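Local coordinates for protein GCN5-related N-acetyltransferase (Ralstonia eutropha JMP134, PDB 2Q0Y) that probably transfers acyl groups, most likely acetyl from acetyl-CoA, to an unidentified acceptor, and binds zinc and magnesium ions, at residues C4-I9 against F54-E59; A66-M71 against A107-A112. All coordinates share one frame; numbering follows the deposited sequence.

Overall arrangement
From the N terminus the chain first lays down strand 2-6, runs through helices 12-25 and 30-50, and returns as strand 54-60; interaction 1 closes this mostly helical loop by pairing the two strands at one edge of the mixed sheet. A turn later comes strand 63-74, then strand 86-95, and helix 104-118 packs back over strand 63-74 in interaction 2, closing a second loop. The two loops follow one another without nesting or crossing. They are joined through the sheet, since strands 54-60 and 63-74 are neighbours: F54 bonds L70 and M58 bonds A66 through their backbones. Edge strand, sheet centre and covering helix are thus tied together.

Interaction 1: C4-I9 against F54-E59; sequences CRPLCI and FGWVME. With MG (magnesium ion), chain D.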
loop_
_atom_site.group_PDB
_atom_site.type_symbol
_atom_site.label_atom_id
_atom_site.label_comp_id
_atom_site.label_asym_id
_atom_site.label_seq_id
_atom_site.Cartn_x
_atom_site.Cartn_y
_atom_site.Cartn_z
ATOM N N CYS A 4 28.550 3.878 -1.139
ATOM C CA CYS A 4 27.151 3.995 -1.481
ATOM C C CYS A 4 27.004 5.241 -2.346
ATOM O O CYS A 4 27.764 6.215 -2.171
ATOM C CB CYS A 4 26.371 4.111 -0.199
ATOM S SG CYS A 4 24.629 4.114 -0.380
ATOM N N ARG A 5 26.098 5.198 -3.321
ATOM C CA ARG A 5 25.790 6.388 -4.128
ATOM C C ARG A 5 24.293 6.441 -4.436
ATOM O O ARG A 5 23.605 5.425 -4.396
ATOM C CB ARG A 5 26.586 6.389 -5.440
ATOM C CG ARG A 5 26.232 5.278 -6.393
ATOM C CD ARG A 5 26.816 5.512 -7.781
ATOM N NE ARG A 5 26.572 4.385 -8.673
ATOM C CZ ARG A 5 25.409 4.121 -9.270
ATOM N NH1 ARG A 5 24.357 4.921 -9.135
ATOM N NH2 ARG A 5 25.311 3.057 -10.050
ATOM N N PRO A 6 23.780 7.630 -4.762
ATOM C CA PRO A 6 22.381 7.697 -5.151
ATOM C C PRO A 6 22.153 7.006 -6.497
ATOM O O PRO A 6 23.039 6.977 -7.353
ATOM C CB PRO A 6 22.107 9.195 -5.309
ATOM C CG PRO A 6 23.355 9.896 -5.040
ATOM C CD PRO A 6 24.459 8.940 -4.787
ATOM N N LEU A 7 20.957 6.452 -6.675
ATOM C CA LEU A 7 20.523 5.967 -7.964
ATOM C C LEU A 7 20.492 7.096 -8.954
ATOM O O LEU A 7 20.241 8.251 -8.579
ATOM C CB LEU A 7 19.091 5.445 -7.852
ATOM C CG LEU A 7 18.709 4.012 -7.585
ATOM C CD1 LEU A 7 17.181 3.966 -7.733
ATOM C CD2 LEU A 7 19.365 3.030 -8.506
ATOM N N CYS A 8 20.740 6.777 -10.217
ATOM C CA CYS A 8 20.602 7.738 -11.292
ATOM C C CYS A 8 19.862 7.101 -12.458
ATOM O O CYS A 8 19.549 5.910 -12.435
ATOM C CB CYS A 8 21.964 8.244 -11.745
ATOM S SG CYS A 8 22.959 7.032 -12.543
ATOM N N ILE A 9 19.580 7.895 -13.487
ATOM C CA ILE A 9 18.787 7.392 -14.610
ATOM C C ILE A 9 19.468 6.226 -15.328
ATOM O O ILE A 9 18.807 5.369 -15.906
ATOM C CB ILE A 9 18.399 8.514 -15.609
ATOM C CG1 ILE A 9 19.642 9.152 -16.239
ATOM C CG2 ILE A 9 17.560 9.571 -14.913
ATOM C CD1 ILE A 9 19.324 10.152 -17.352
ATOM N N PHE A 54 13.470 6.806 -6.242
ATOM C CA PHE A 54 14.793 7.208 -5.820
ATOM C C PHE A 54 15.404 6.002 -5.091
ATOM O O PHE A 54 14.767 4.973 -4.920
ATOM C CB PHE A 54 14.724 8.467 -4.941
ATOM C CG PHE A 54 16.075 8.930 -4.427
ATOM C CD1 PHE A 54 17.027 9.469 -5.293
ATOM C CD2 PHE A 54 16.406 8.803 -3.070
ATOM C CE1 PHE A 54 18.291 9.888 -4.816
ATOM C CE2 PHE A 54 17.667 9.210 -2.595
ATOM C CZ PHE A 54 18.607 9.750 -3.481
ATOM N N GLY A 55 16.660 6.104 -4.705
ATOM C CA GLY A 55 17.263 5.054 -3.919
ATOM C C GLY A 55 18.758 5.158 -3.906
ATOM O O GLY A 55 19.335 6.207 -4.255
ATOM N N TRP A 56 19.391 4.044 -3.546
ATOM C CA TRP A 56 20.813 4.036 -3.298
ATOM C C TRP A 56 21.402 2.752 -3.844
ATOM O O TRP A 56 20.728 1.708 -3.863
ATOM C CB TRP A 56 21.078 4.124 -1.791
ATOM C CG TRP A 56 20.398 5.269 -1.090
ATOM C CD1 TRP A 56 19.203 5.238 -0.416
ATOM C CD2 TRP A 56 20.880 6.608 -0.986
ATOM N NE1 TRP A 56 18.912 6.489 0.098
ATOM C CE2 TRP A 56 19.925 7.346 -0.247
ATOM C CE3 TRP A 56 22.017 7.261 -1.463
ATOM C CZ2 TRP A 56 20.091 8.706 0.040
ATOM C CZ3 TRP A 56 22.192 8.609 -1.165
ATOM C CH2 TRP A 56 21.232 9.316 -0.433
ATOM N N VAL A 57 22.655 2.825 -4.267
ATOM C CA VAL A 57 23.394 1.678 -4.791
ATOM C C VAL A 57 24.669 1.476 -3.955
ATOM O O VAL A 57 25.380 2.435 -3.671
ATOM C CB VAL A 57 23.753 1.909 -6.275
ATOM C CG1 VAL A 57 24.567 0.773 -6.835
ATOM C CG2 VAL A 57 22.465 2.122 -7.108
HETATM N N MSE A 58 24.947 0.241 -3.532
HETATM C CA MSE A 58 26.222 -0.088 -2.887
HETATM C C MSE A 58 27.179 -0.680 -3.918
HETATM O O MSE A 58 26.836 -1.626 -4.638
HETATM C CB MSE A 58 26.033 -1.089 -1.747
HETATM C CG MSE A 58 27.248 -1.275 -0.870
HETATM SE SE MSE A 58 27.486 0.287 0.294
HETATM C CE MSE A 58 26.005 0.013 1.465
ATOM N N GLU A 59 28.382 -0.125 -3.974
ATOM C CA GLU A 59 29.391 -0.526 -4.943
ATOM C C GLU A 59 30.697 -0.940 -4.279
ATOM O O GLU A 59 31.073 -0.396 -3.251
ATOM C CB GLU A 59 29.715 0.624 -5.895
ATOM C CG GLU A 59 28.540 1.194 -6.600
ATOM C CD GLU A 59 28.954 2.176 -7.653
ATOM O OE1 GLU A 59 29.873 2.978 -7.390
ATOM O OE2 GLU A 59 28.362 2.129 -8.741
HETATM MG MG MG D . 24.409 8.434 -14.151
HETATM O O HOH W 1 28.454 2.201 -11.320
#
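R5 and V57 form the hydrogen-bonded pair at the heart of this antiparallel ladder: R5 N gives to V57 O at 2.9 Å, and V57 N returns a bond to R5 O at 2.8 Å. Two residues on, just past the strand, L7 N reaches G55 O, a straight bond at 173° although the donor stands above the carbonyl plane. The tight packing lies beside this bond, where L7 CD2 meets V57 CG2 at 3.5 Å with the two side chains crossing at about a right angle, and L7 CD1 lies over the backbone of F54 and G55. L14 and V15 of helix 12-25 close over this face.

R5 CG sits between its own N and carbonyl carbon (chi1 65°), and the chain is extended as far as NE, lying alongside V57, whose CB sits over the centre of the guanidinium. At the far end R5 NE donates to E59 OE2 at 2.9 Å in a salt bridge; the guanidinium and carboxylate planes are 83° apart, and OE2 is met from above its own plane. NH1 turns back to P6 O and also pairs with D11, fixing the group's rotation. Here the contact becomes looser and wetter: R5 NH2 reaches E59 OE2 only weakly, and a water donates to E59 OE2 at 2.6 Å.

On the face opposite R5 and V57, C4 CB lies against M58 SE and C4 SG touches W56 CB, oblique to the indole; at the strand's end P6 CB meets F54 CE1 at 3.9 Å. C8 SG binds magnesium together with D10. The pairing of strands 2-6 and 54-60 is the edge of the GNAT sheet, its first two strands linked by the helical excursion usual in this fold.

Interaction 2: A66-M71 against A107-A112; sequences AGIGLM and ALMNRA
L108 and I68 carry this contact between strand 66-71 and helix 107-112, their side chains lying alongside one another and pointing opposite ways. The strand and helix segments run nearly alongside, 26° apart with their axes 8.6 Å from each other.

Aliphatic contacts come first. L108 has its CG anti to the carbonyl carbon (chi1 -71°), and its chain reaches toward the strand so that L108 CD1 lands against both A66 CB, 3.7 Å away, and the backbone nitrogen of G67. Nearer the helix backbone, L108 CB rests against I68 CG2 at 4.0 Å. One helical turn on, A112 offers its methyl to two neighbours at once: A112 CB lies 4.0 Å from I68 CD1, and L70 CD2 approaches both A112 CB and A112 CA.

The remaining apolar contact comes from M109, a selenomethionine. Its chain, bent at chi2 and chi3, crosses I68 at about a right angle, and M109 SE sits 3.8 Å from I68 CD1. I68 holds CG1 anti to its nitrogen (chi1 -165°) and continues extended, which carries CD1 toward the helix, among L108, M109 and A112.

Polar atoms play a different part. No hydrogen bond joins the segments; I68 CD1 lies against L108 O, but that carbonyl accepts from A112 N within the helix. The strand's backbone is likewise engaged within the sheet, with G67 bonded to Y94 and I68 to W56. I90 and L93 of strand 86-95 extend the apolar surface beneath the helix. With the helix backbone bonded within itself and the strand's to its sheet neighbours, the joint rests on apolar packing and exclusion of water: a buried helix-on-sheet interface in the core of the acetyltransferase fold.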
loop_
_atom_site.group_PDB
_atom_site.type_symbol
_atom_site.label_atom_id
_atom_site.label_comp_id
_atom_site.label_asym_id
_atom_site.label_seq_id
_atom_site.Cartn_x
_atom_site.Cartn_y
_atom_site.Cartn_z
ATOM N N ALA A 66 24.552 -4.102 -4.789
ATOM C CA ALA A 66 23.274 -4.049 -4.084
ATOM C C ALA A 66 22.570 -2.745 -4.380
ATOM O O ALA A 66 23.187 -1.755 -4.766
ATOM C CB ALA A 66 23.478 -4.179 -2.592
ATOM N N GLY A 67 21.265 -2.734 -4.150
ATOM C CA GLY A 67 20.480 -1.538 -4.350
ATOM C C GLY A 67 19.214 -1.567 -3.535
ATOM O O GLY A 67 18.786 -2.627 -3.071
ATOM N N ILE A 68 18.619 -0.394 -3.375
ATOM C CA ILE A 68 17.337 -0.236 -2.710
ATOM C C ILE A 68 16.565 0.878 -3.407
ATOM O O ILE A 68 17.158 1.805 -3.990
ATOM C CB ILE A 68 17.515 0.028 -1.197
ATOM C CG1 ILE A 68 16.198 -0.181 -0.426
ATOM C CG2 ILE A 68 18.118 1.427 -0.961
ATOM C CD1 ILE A 68 16.415 -0.217 1.094
ATOM N N GLY A 69 15.242 0.756 -3.383
ATOM C CA GLY A 69 14.359 1.756 -3.975
ATOM C C GLY A 69 13.482 2.392 -2.914
ATOM O O GLY A 69 13.117 1.737 -1.930
ATOM N N LEU A 70 13.108 3.650 -3.130
ATOM C CA LEU A 70 12.192 4.342 -2.238
ATOM C C LEU A 70 11.293 5.312 -2.993
ATOM O O LEU A 70 11.685 5.905 -3.990
ATOM C CB LEU A 70 12.945 5.055 -1.104
ATOM C CG LEU A 70 13.845 6.248 -1.370
ATOM C CD1 LEU A 70 13.100 7.609 -1.292
ATOM C CD2 LEU A 70 15.018 6.241 -0.356
HETATM N N MSE A 71 10.071 5.422 -2.497
HETATM C CA MSE A 71 9.060 6.303 -3.037
HETATM C C MSE A 71 8.333 6.943 -1.879
HETATM O O MSE A 71 8.365 6.442 -0.761
HETATM C CB MSE A 71 8.071 5.505 -3.880
HETATM C CG MSE A 71 8.717 4.673 -4.975
HETATM SE SE MSE A 71 7.385 3.574 -5.839
HETATM C CE MSE A 71 6.729 4.896 -6.762
ATOM N N ALA A 107 22.588 -1.489 6.006
ATOM C CA ALA A 107 23.134 -0.182 5.619
ATOM C C ALA A 107 22.235 0.547 4.616
ATOM O O ALA A 107 21.957 1.740 4.770
ATOM C CB ALA A 107 24.512 -0.338 5.063
ATOM N N LEU A 108 21.764 -0.167 3.602
ATOM C CA LEU A 108 20.833 0.406 2.633
ATOM C C LEU A 108 19.494 0.759 3.274
ATOM O O LEU A 108 18.927 1.812 2.985
ATOM C CB LEU A 108 20.622 -0.538 1.447
ATOM C CG LEU A 108 21.818 -0.658 0.497
ATOM C CD1 LEU A 108 21.593 -1.727 -0.555
ATOM C CD2 LEU A 108 22.114 0.665 -0.169
HETATM N N MSE A 109 18.992 -0.102 4.155
HETATM C CA MSE A 109 17.776 0.246 4.881
HETATM C C MSE A 109 17.971 1.511 5.710
HETATM O O MSE A 109 17.087 2.363 5.762
HETATM C CB MSE A 109 17.325 -0.897 5.773
HETATM C CG MSE A 109 16.708 -2.074 5.037
HETATM SE SE MSE A 109 14.959 -1.697 4.323
HETATM C CE MSE A 109 13.968 -1.411 5.989
ATOM N N ASN A 110 19.118 1.634 6.362
ATOM C CA ASN A 110 19.408 2.830 7.146
ATOM C C ASN A 110 19.411 4.073 6.280
ATOM O O ASN A 110 18.874 5.118 6.689
ATOM C CB ASN A 110 20.763 2.708 7.860
ATOM C CG ASN A 110 20.708 1.833 9.092
ATOM O OD1 ASN A 110 19.671 1.673 9.714
ATOM N ND2 ASN A 110 21.859 1.293 9.473
ATOM N N ARG A 111 20.010 3.972 5.091
ATOM C CA ARG A 111 20.011 5.102 4.156
ATOM C C ARG A 111 18.596 5.482 3.717
ATOM O O ARG A 111 18.272 6.665 3.614
ATOM C CB ARG A 111 20.836 4.828 2.902
ATOM C CG ARG A 111 22.334 4.948 3.072
ATOM C CD ARG A 111 22.890 6.382 2.791
ATOM N NE ARG A 111 22.392 7.424 3.705
ATOM C CZ ARG A 111 22.639 7.489 5.024
ATOM N NH1 ARG A 111 23.396 6.577 5.647
ATOM N NH2 ARG A 111 22.121 8.487 5.740
ATOM N N ALA A 112 17.776 4.484 3.425
ATOM C CA ALA A 112 16.399 4.730 3.013
ATOM C C ALA A 112 15.599 5.383 4.123
ATOM O O ALA A 112 14.886 6.369 3.882
ATOM C CB ALA A 112 15.728 3.426 2.570
#